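Local coordinates for penicillin-binding protein 2B (Streptococcus pneumoniae, PDB 2WAD), which probably forms peptide cross-links between adjacent glycan strands of the cell-wall peptidoglycan as a penicillin-binding transpeptidase of the elongation machinery, at residues Y272-G278 against K304-I308; S357-L361 against P372-V378. All blocks are in the same frame, centred on the assembly; numbering follows the deposited sequence.

Interaction 1: residues Y272-G278 against K304-I308; sequences YEEVLQG and KGKNI. Unlike the reference sequence in segment 272-278: V275 (reference Thr). Unlike the reference sequence in segment 304-308: K306 (reference Asn).
I308 faces the short helix 273-276 with its two branches spread between three side chains. Its CG2 methyl meets V275 CG1 at 4.2 Å and approaches the Y272 ring obliquely, near CD2, while I308 CG1 runs on to L276 CD2, 4.3 Å away. The spread follows from the first torsion of I308 (54°), which sets CG1 between backbone N and carbonyl carbon and leaves CG2 anti to the carbonyl carbon. V275 CG1 also touches K306 CB at 4.0 Å, the two side chains crossing at about a right angle. L276 starts off away from the strand, yet its CD2 returns to within 3.7 Å of K306 O.

Main-chain atoms close the other end. K306 N donates to V275 O over 3.3 Å, a fairly long bond bent to 145° at the hydrogen. Beside it, G305 CA lies 3.2 Å from L276 O in a nearly straight CA-H...O contact. The polar ends have partners outside the two segments: K306 NZ forms a salt bridge with D552 and Y272 OH a hydrogen bond with D494. I63 and V547 complete the apolar cluster around I308, whose strand runs between 63-64 and 547-553: this is helix-on-sheet packing, with one helical turn lying against a small mixed sheet.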
loop_
_atom_site.group_PDB
_atom_site.type_symbol
_atom_site.label_atom_id
_atom_site.label_comp_id
_atom_site.label_asym_id
_atom_site.label_seq_id
_atom_site.Cartn_x
_atom_site.Cartn_y
_atom_site.Cartn_z
ATOM N N TYR A 272 2.377 9.611 0.309
ATOM C CA TYR A 272 2.817 10.833 -0.356
ATOM C C TYR A 272 2.183 12.085 0.236
ATOM O O TYR A 272 2.099 13.127 -0.418
ATOM C CB TYR A 272 2.585 10.748 -1.867
ATOM C CG TYR A 272 3.514 9.742 -2.507
ATOM C CD1 TYR A 272 3.146 8.413 -2.631
ATOM C CD2 TYR A 272 4.789 10.106 -2.909
ATOM C CE1 TYR A 272 4.006 7.467 -3.181
ATOM C CE2 TYR A 272 5.649 9.181 -3.459
ATOM C CZ TYR A 272 5.263 7.870 -3.597
ATOM O OH TYR A 272 6.141 6.957 -4.140
ATOM N N GLU A 273 1.776 11.969 1.496
ATOM C CA GLU A 273 1.197 13.063 2.267
ATOM C C GLU A 273 2.026 14.350 2.221
ATOM O O GLU A 273 1.485 15.432 2.055
ATOM C CB GLU A 273 0.968 12.612 3.720
ATOM C CG GLU A 273 0.772 13.736 4.736
ATOM C CD GLU A 273 -0.417 14.631 4.438
ATOM O OE1 GLU A 273 -1.497 14.134 4.026
ATOM O OE2 GLU A 273 -0.264 15.851 4.655
ATOM N N GLU A 274 3.336 14.248 2.388
ATOM C CA GLU A 274 4.180 15.438 2.351
ATOM C C GLU A 274 4.069 16.119 0.984
ATOM O O GLU A 274 4.163 17.332 0.876
ATOM C CB GLU A 274 5.634 15.036 2.631
ATOM C CG GLU A 274 6.511 16.151 3.183
ATOM C CD GLU A 274 7.994 15.980 2.872
ATOM O OE1 GLU A 274 8.530 14.847 2.914
ATOM O OE2 GLU A 274 8.633 17.015 2.591
ATOM N N VAL A 275 3.914 15.335 -0.079
ATOM C CA VAL A 275 3.813 15.897 -1.419
ATOM C C VAL A 275 2.417 16.473 -1.659
ATOM O O VAL A 275 2.286 17.533 -2.255
ATOM C CB VAL A 275 4.119 14.844 -2.511
ATOM C CG1 VAL A 275 3.885 15.454 -3.894
ATOM C CG2 VAL A 275 5.548 14.321 -2.396
ATOM N N LEU A 276 1.375 15.786 -1.197
ATOM C CA LEU A 276 0.011 16.169 -1.542
ATOM C C LEU A 276 -0.506 17.360 -0.716
ATOM O O LEU A 276 -1.329 18.151 -1.200
ATOM C CB LEU A 276 -0.935 14.970 -1.433
ATOM C CG LEU A 276 -0.695 13.764 -2.354
ATOM C CD1 LEU A 276 -1.333 12.516 -1.760
ATOM C CD2 LEU A 276 -1.201 13.997 -3.766
ATOM N N GLN A 277 -0.008 17.512 0.510
ATOM C CA GLN A 277 -0.512 18.549 1.426
ATOM C C GLN A 277 -0.338 19.970 0.899
ATOM O O GLN A 277 0.764 20.382 0.559
ATOM C CB GLN A 277 0.136 18.440 2.811
ATOM C CG GLN A 277 -0.434 19.403 3.867
ATOM C CD GLN A 277 -1.866 19.065 4.225
ATOM O OE1 GLN A 277 -2.181 17.908 4.515
ATOM N NE2 GLN A 277 -2.745 20.056 4.170
ATOM N N GLY A 278 -1.425 20.732 0.836
ATOM C CA GLY A 278 -1.344 22.090 0.326
ATOM C C GLY A 278 -0.337 22.913 1.107
ATOM O O GLY A 278 -0.165 22.726 2.311
ATOM N N LYS A 304 -2.302 25.106 -3.766
ATOM C CA LYS A 304 -2.669 23.714 -3.939
ATOM C C LYS A 304 -1.445 22.802 -3.810
ATOM O O LYS A 304 -0.367 23.102 -4.332
ATOM C CB LYS A 304 -3.338 23.539 -5.309
ATOM C CG LYS A 304 -3.806 22.125 -5.623
ATOM C CD LYS A 304 -4.747 22.134 -6.820
ATOM C CE LYS A 304 -5.200 20.723 -7.172
ATOM N NZ LYS A 304 -6.556 20.724 -7.767
ATOM N N GLY A 305 -1.604 21.704 -3.082
ATOM C CA GLY A 305 -0.562 20.683 -3.059
ATOM C C GLY A 305 -0.151 20.233 -4.452
ATOM O O GLY A 305 -0.822 20.561 -5.442
ATOM N N LYS A 306 0.968 19.510 -4.528
ATOM C CA LYS A 306 1.447 19.024 -5.815
ATOM C C LYS A 306 0.743 17.713 -6.120
ATOM O O LYS A 306 0.055 17.163 -5.254
ATOM C CB LYS A 306 2.971 18.857 -5.863
ATOM C CG LYS A 306 3.792 20.143 -5.611
ATOM C CD LYS A 306 3.160 21.369 -6.261
ATOM C CE LYS A 306 3.815 22.671 -5.830
ATOM N NZ LYS A 306 3.062 23.870 -6.326
ATOM N N ASN A 307 0.906 17.237 -7.351
ATOM C CA ASN A 307 0.196 16.061 -7.837
ATOM C C ASN A 307 1.198 14.937 -8.049
ATOM O O ASN A 307 2.373 15.208 -8.315
ATOM C CB ASN A 307 -0.525 16.370 -9.160
ATOM C CG ASN A 307 -1.356 17.643 -9.094
ATOM O OD1 ASN A 307 -0.994 18.654 -9.694
ATOM N ND2 ASN A 307 -2.468 17.601 -8.364
ATOM N N ILE A 308 0.736 13.694 -7.914
ATOM C CA ILE A 308 1.534 12.545 -8.305
ATOM C C ILE A 308 0.845 11.869 -9.486
ATOM O O ILE A 308 -0.389 11.798 -9.528
ATOM C CB ILE A 308 1.705 11.523 -7.151
ATOM C CG1 ILE A 308 0.343 11.115 -6.590
ATOM C CG2 ILE A 308 2.574 12.118 -6.045
ATOM C CD1 ILE A 308 0.361 9.933 -5.621
#

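Interaction 2: residues S357-L361 against P372-V378; sequences SMSGL and PDSLGTV. Unlike the reference sequence in segment 357-361: L361 (reference Ile).
This contact is the pairing and turn of a beta hairpin at one edge of the antiparallel sheet of the penicillin-binding transpeptidase domain: strand 355-363 meets the short outermost strand 370-372 and the turn and helix 376-379 that follow it. L361 and P372 form an antiparallel non-hydrogen-bonded pair, and L361 CD1 comes within 4.2 Å of P372 N. One residue on, D373 N donates to G360 O over 2.7 Å, reaching that oxygen from well above its carbonyl plane (55° out of it). The pairing then gives way to a type I beta turn from D373 to G376, closed by the bond from G376 N to D373 O. The backbone of G360 faces D373 and S374, with G360 N 3.9 Å from S374 CA. Where the backbones diverge, a water accepts from G360 N at 3.1 Å and also bonds S374 OG, bridging strand and turn.

Farther along, side chains take over. M358 points at the helix and crosses T377 at about a right angle. Its chain bends at the thioether, bringing CE against T377 OG1, while CB lies on the same threonine; V378 CG1 also touches the methyl. T377 CG2 is directed at the strand backbone, 3.6 Å from S359 O. Beyond the two segments, I233 packs on M358 and S374, and the hydroxyl of Y344, on strand 342-348, hydrogen-bonds D373 OD2. The threonine hydroxyl is held by the backbone just before it: T377 OG1 sits between the backbone N and the carbonyl carbon (chi1 56°), from where it donates to S374 O at 2.7 Å, nearly in line with the carbonyl, and S374 O accepts from T377 N as well.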
loop_
_atom_site.group_PDB
_atom_site.type_symbol
_atom_site.label_atom_id
_atom_site.label_comp_id
_atom_site.label_asym_id
_atom_site.label_seq_id
_atom_site.Cartn_x
_atom_site.Cartn_y
_atom_site.Cartn_z
ATOM N N SER A 357 1.074 -3.124 -13.285
ATOM C CA SER A 357 -0.222 -3.385 -12.669
ATOM C C SER A 357 -0.050 -4.332 -11.498
ATOM O O SER A 357 0.896 -5.116 -11.467
ATOM C CB SER A 357 -1.216 -4.012 -13.656
ATOM O OG SER A 357 -0.782 -5.319 -13.944
ATOM N N MET A 358 -0.987 -4.233 -10.562
ATOM C CA MET A 358 -1.094 -5.061 -9.383
ATOM C C MET A 358 -2.566 -5.458 -9.307
ATOM O O MET A 358 -3.384 -4.646 -8.897
ATOM C CB MET A 358 -0.867 -4.229 -8.105
ATOM C CG MET A 358 0.093 -3.089 -8.196
ATOM S SD MET A 358 0.129 -1.918 -6.819
ATOM C CE MET A 358 -0.264 -2.907 -5.350
ATOM N N SER A 359 -2.897 -6.708 -9.617
ATOM C CA SER A 359 -4.288 -7.122 -9.768
ATOM C C SER A 359 -4.527 -8.312 -8.868
ATOM O O SER A 359 -3.672 -9.197 -8.773
ATOM C CB SER A 359 -4.542 -7.603 -11.207
ATOM O OG SER A 359 -4.782 -6.519 -12.090
ATOM N N GLY A 360 -5.712 -8.381 -8.273
ATOM C CA GLY A 360 -6.038 -9.547 -7.468
ATOM C C GLY A 360 -7.532 -9.800 -7.457
ATOM O O GLY A 360 -8.337 -8.869 -7.519
ATOM N N LEU A 361 -7.903 -11.072 -7.407
ATOM C CA LEU A 361 -9.311 -11.433 -7.368
ATOM C C LEU A 361 -9.435 -12.387 -6.208
ATOM O O LEU A 361 -8.742 -13.389 -6.163
ATOM C CB LEU A 361 -9.726 -12.141 -8.656
ATOM C CG LEU A 361 -11.233 -12.318 -8.859
ATOM C CD1 LEU A 361 -11.964 -10.997 -8.805
ATOM C CD2 LEU A 361 -11.525 -13.050 -10.158
ATOM N N PRO A 372 -12.712 -7.850 -6.123
ATOM C CA PRO A 372 -11.419 -7.283 -6.467
ATOM C C PRO A 372 -10.550 -7.173 -5.230
ATOM O O PRO A 372 -11.055 -6.842 -4.159
ATOM C CB PRO A 372 -11.764 -5.884 -6.981
ATOM C CG PRO A 372 -13.261 -5.719 -6.828
ATOM C CD PRO A 372 -13.829 -7.094 -6.721
ATOM N N ASP A 373 -9.258 -7.454 -5.378
ATOM C CA ASP A 373 -8.366 -7.507 -4.230
ATOM C C ASP A 373 -6.944 -7.108 -4.595
ATOM O O ASP A 373 -5.993 -7.818 -4.263
ATOM C CB ASP A 373 -8.390 -8.909 -3.612
ATOM C CG ASP A 373 -7.686 -8.965 -2.255
ATOM O OD1 ASP A 373 -7.544 -7.900 -1.617
ATOM O OD2 ASP A 373 -7.261 -10.072 -1.837
ATOM N N SER A 374 -6.804 -5.970 -5.263
ATOM C CA SER A 374 -5.497 -5.472 -5.686
ATOM C C SER A 374 -4.488 -5.414 -4.546
ATOM O O SER A 374 -3.326 -5.714 -4.758
ATOM C CB SER A 374 -5.662 -4.071 -6.265
ATOM O OG SER A 374 -6.617 -4.136 -7.314
ATOM N N LEU A 375 -4.921 -5.018 -3.347
ATOM C CA LEU A 375 -4.016 -4.917 -2.186
ATOM C C LEU A 375 -3.547 -6.288 -1.745
ATOM O O LEU A 375 -2.552 -6.391 -1.037
ATOM C CB LEU A 375 -4.678 -4.195 -1.011
ATOM C CG LEU A 375 -4.994 -2.724 -1.328
ATOM C CD1 LEU A 375 -5.846 -2.120 -0.236
ATOM C CD2 LEU A 375 -3.723 -1.894 -1.600
ATOM N N GLY A 376 -4.220 -7.346 -2.193
ATOM C CA GLY A 376 -3.750 -8.705 -1.910
ATOM C C GLY A 376 -2.327 -8.951 -2.368
ATOM O O GLY A 376 -1.604 -9.772 -1.791
ATOM N N THR A 377 -1.907 -8.199 -3.379
ATOM C CA THR A 377 -0.591 -8.360 -3.968
ATOM C C THR A 377 0.513 -8.006 -2.976
ATOM O O THR A 377 1.604 -8.527 -3.097
ATOM C CB THR A 377 -0.419 -7.497 -5.237
ATOM O OG1 THR A 377 -0.696 -6.122 -4.930
ATOM C CG2 THR A 377 -1.346 -7.971 -6.361
ATOM N N VAL A 378 0.234 -7.105 -2.037
ATOM C CA VAL A 378 1.214 -6.672 -1.040
ATOM C C VAL A 378 0.838 -7.141 0.369
ATOM O O VAL A 378 1.639 -7.009 1.289
ATOM C CB VAL A 378 1.426 -5.146 -1.014
ATOM C CG1 VAL A 378 2.125 -4.622 -2.291
ATOM C CG2 VAL A 378 0.099 -4.403 -0.766
HETATM O O HOH W 1 -7.323 -5.871 -8.995
#

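Overall arrangement
Followed from the N terminus, the two contacts come in series, neither nested nor crossed. Interaction 1 closes first: the chain leaves helix 273-276, passes through strands 282-287 and 293-298, and comes back as 304-308 to enter the mixed sheet of strands 63-64, 307-310, 547-553 and 559-565. Helix 314-334 and strand 342-348 follow before interaction 2 opens. There strand 355-363 turns back into 370-372 as a hairpin at one edge of the six-stranded sheet, and helix 376-379 follows. The centres of interactions 1 and 2 are about 25 Å apart; their nearest atoms, about 11 Å apart, do not touch. Interaction 1 thus ties helix 273-276 to the small mixed sheet; interaction 2 lies in the transpeptidase domain.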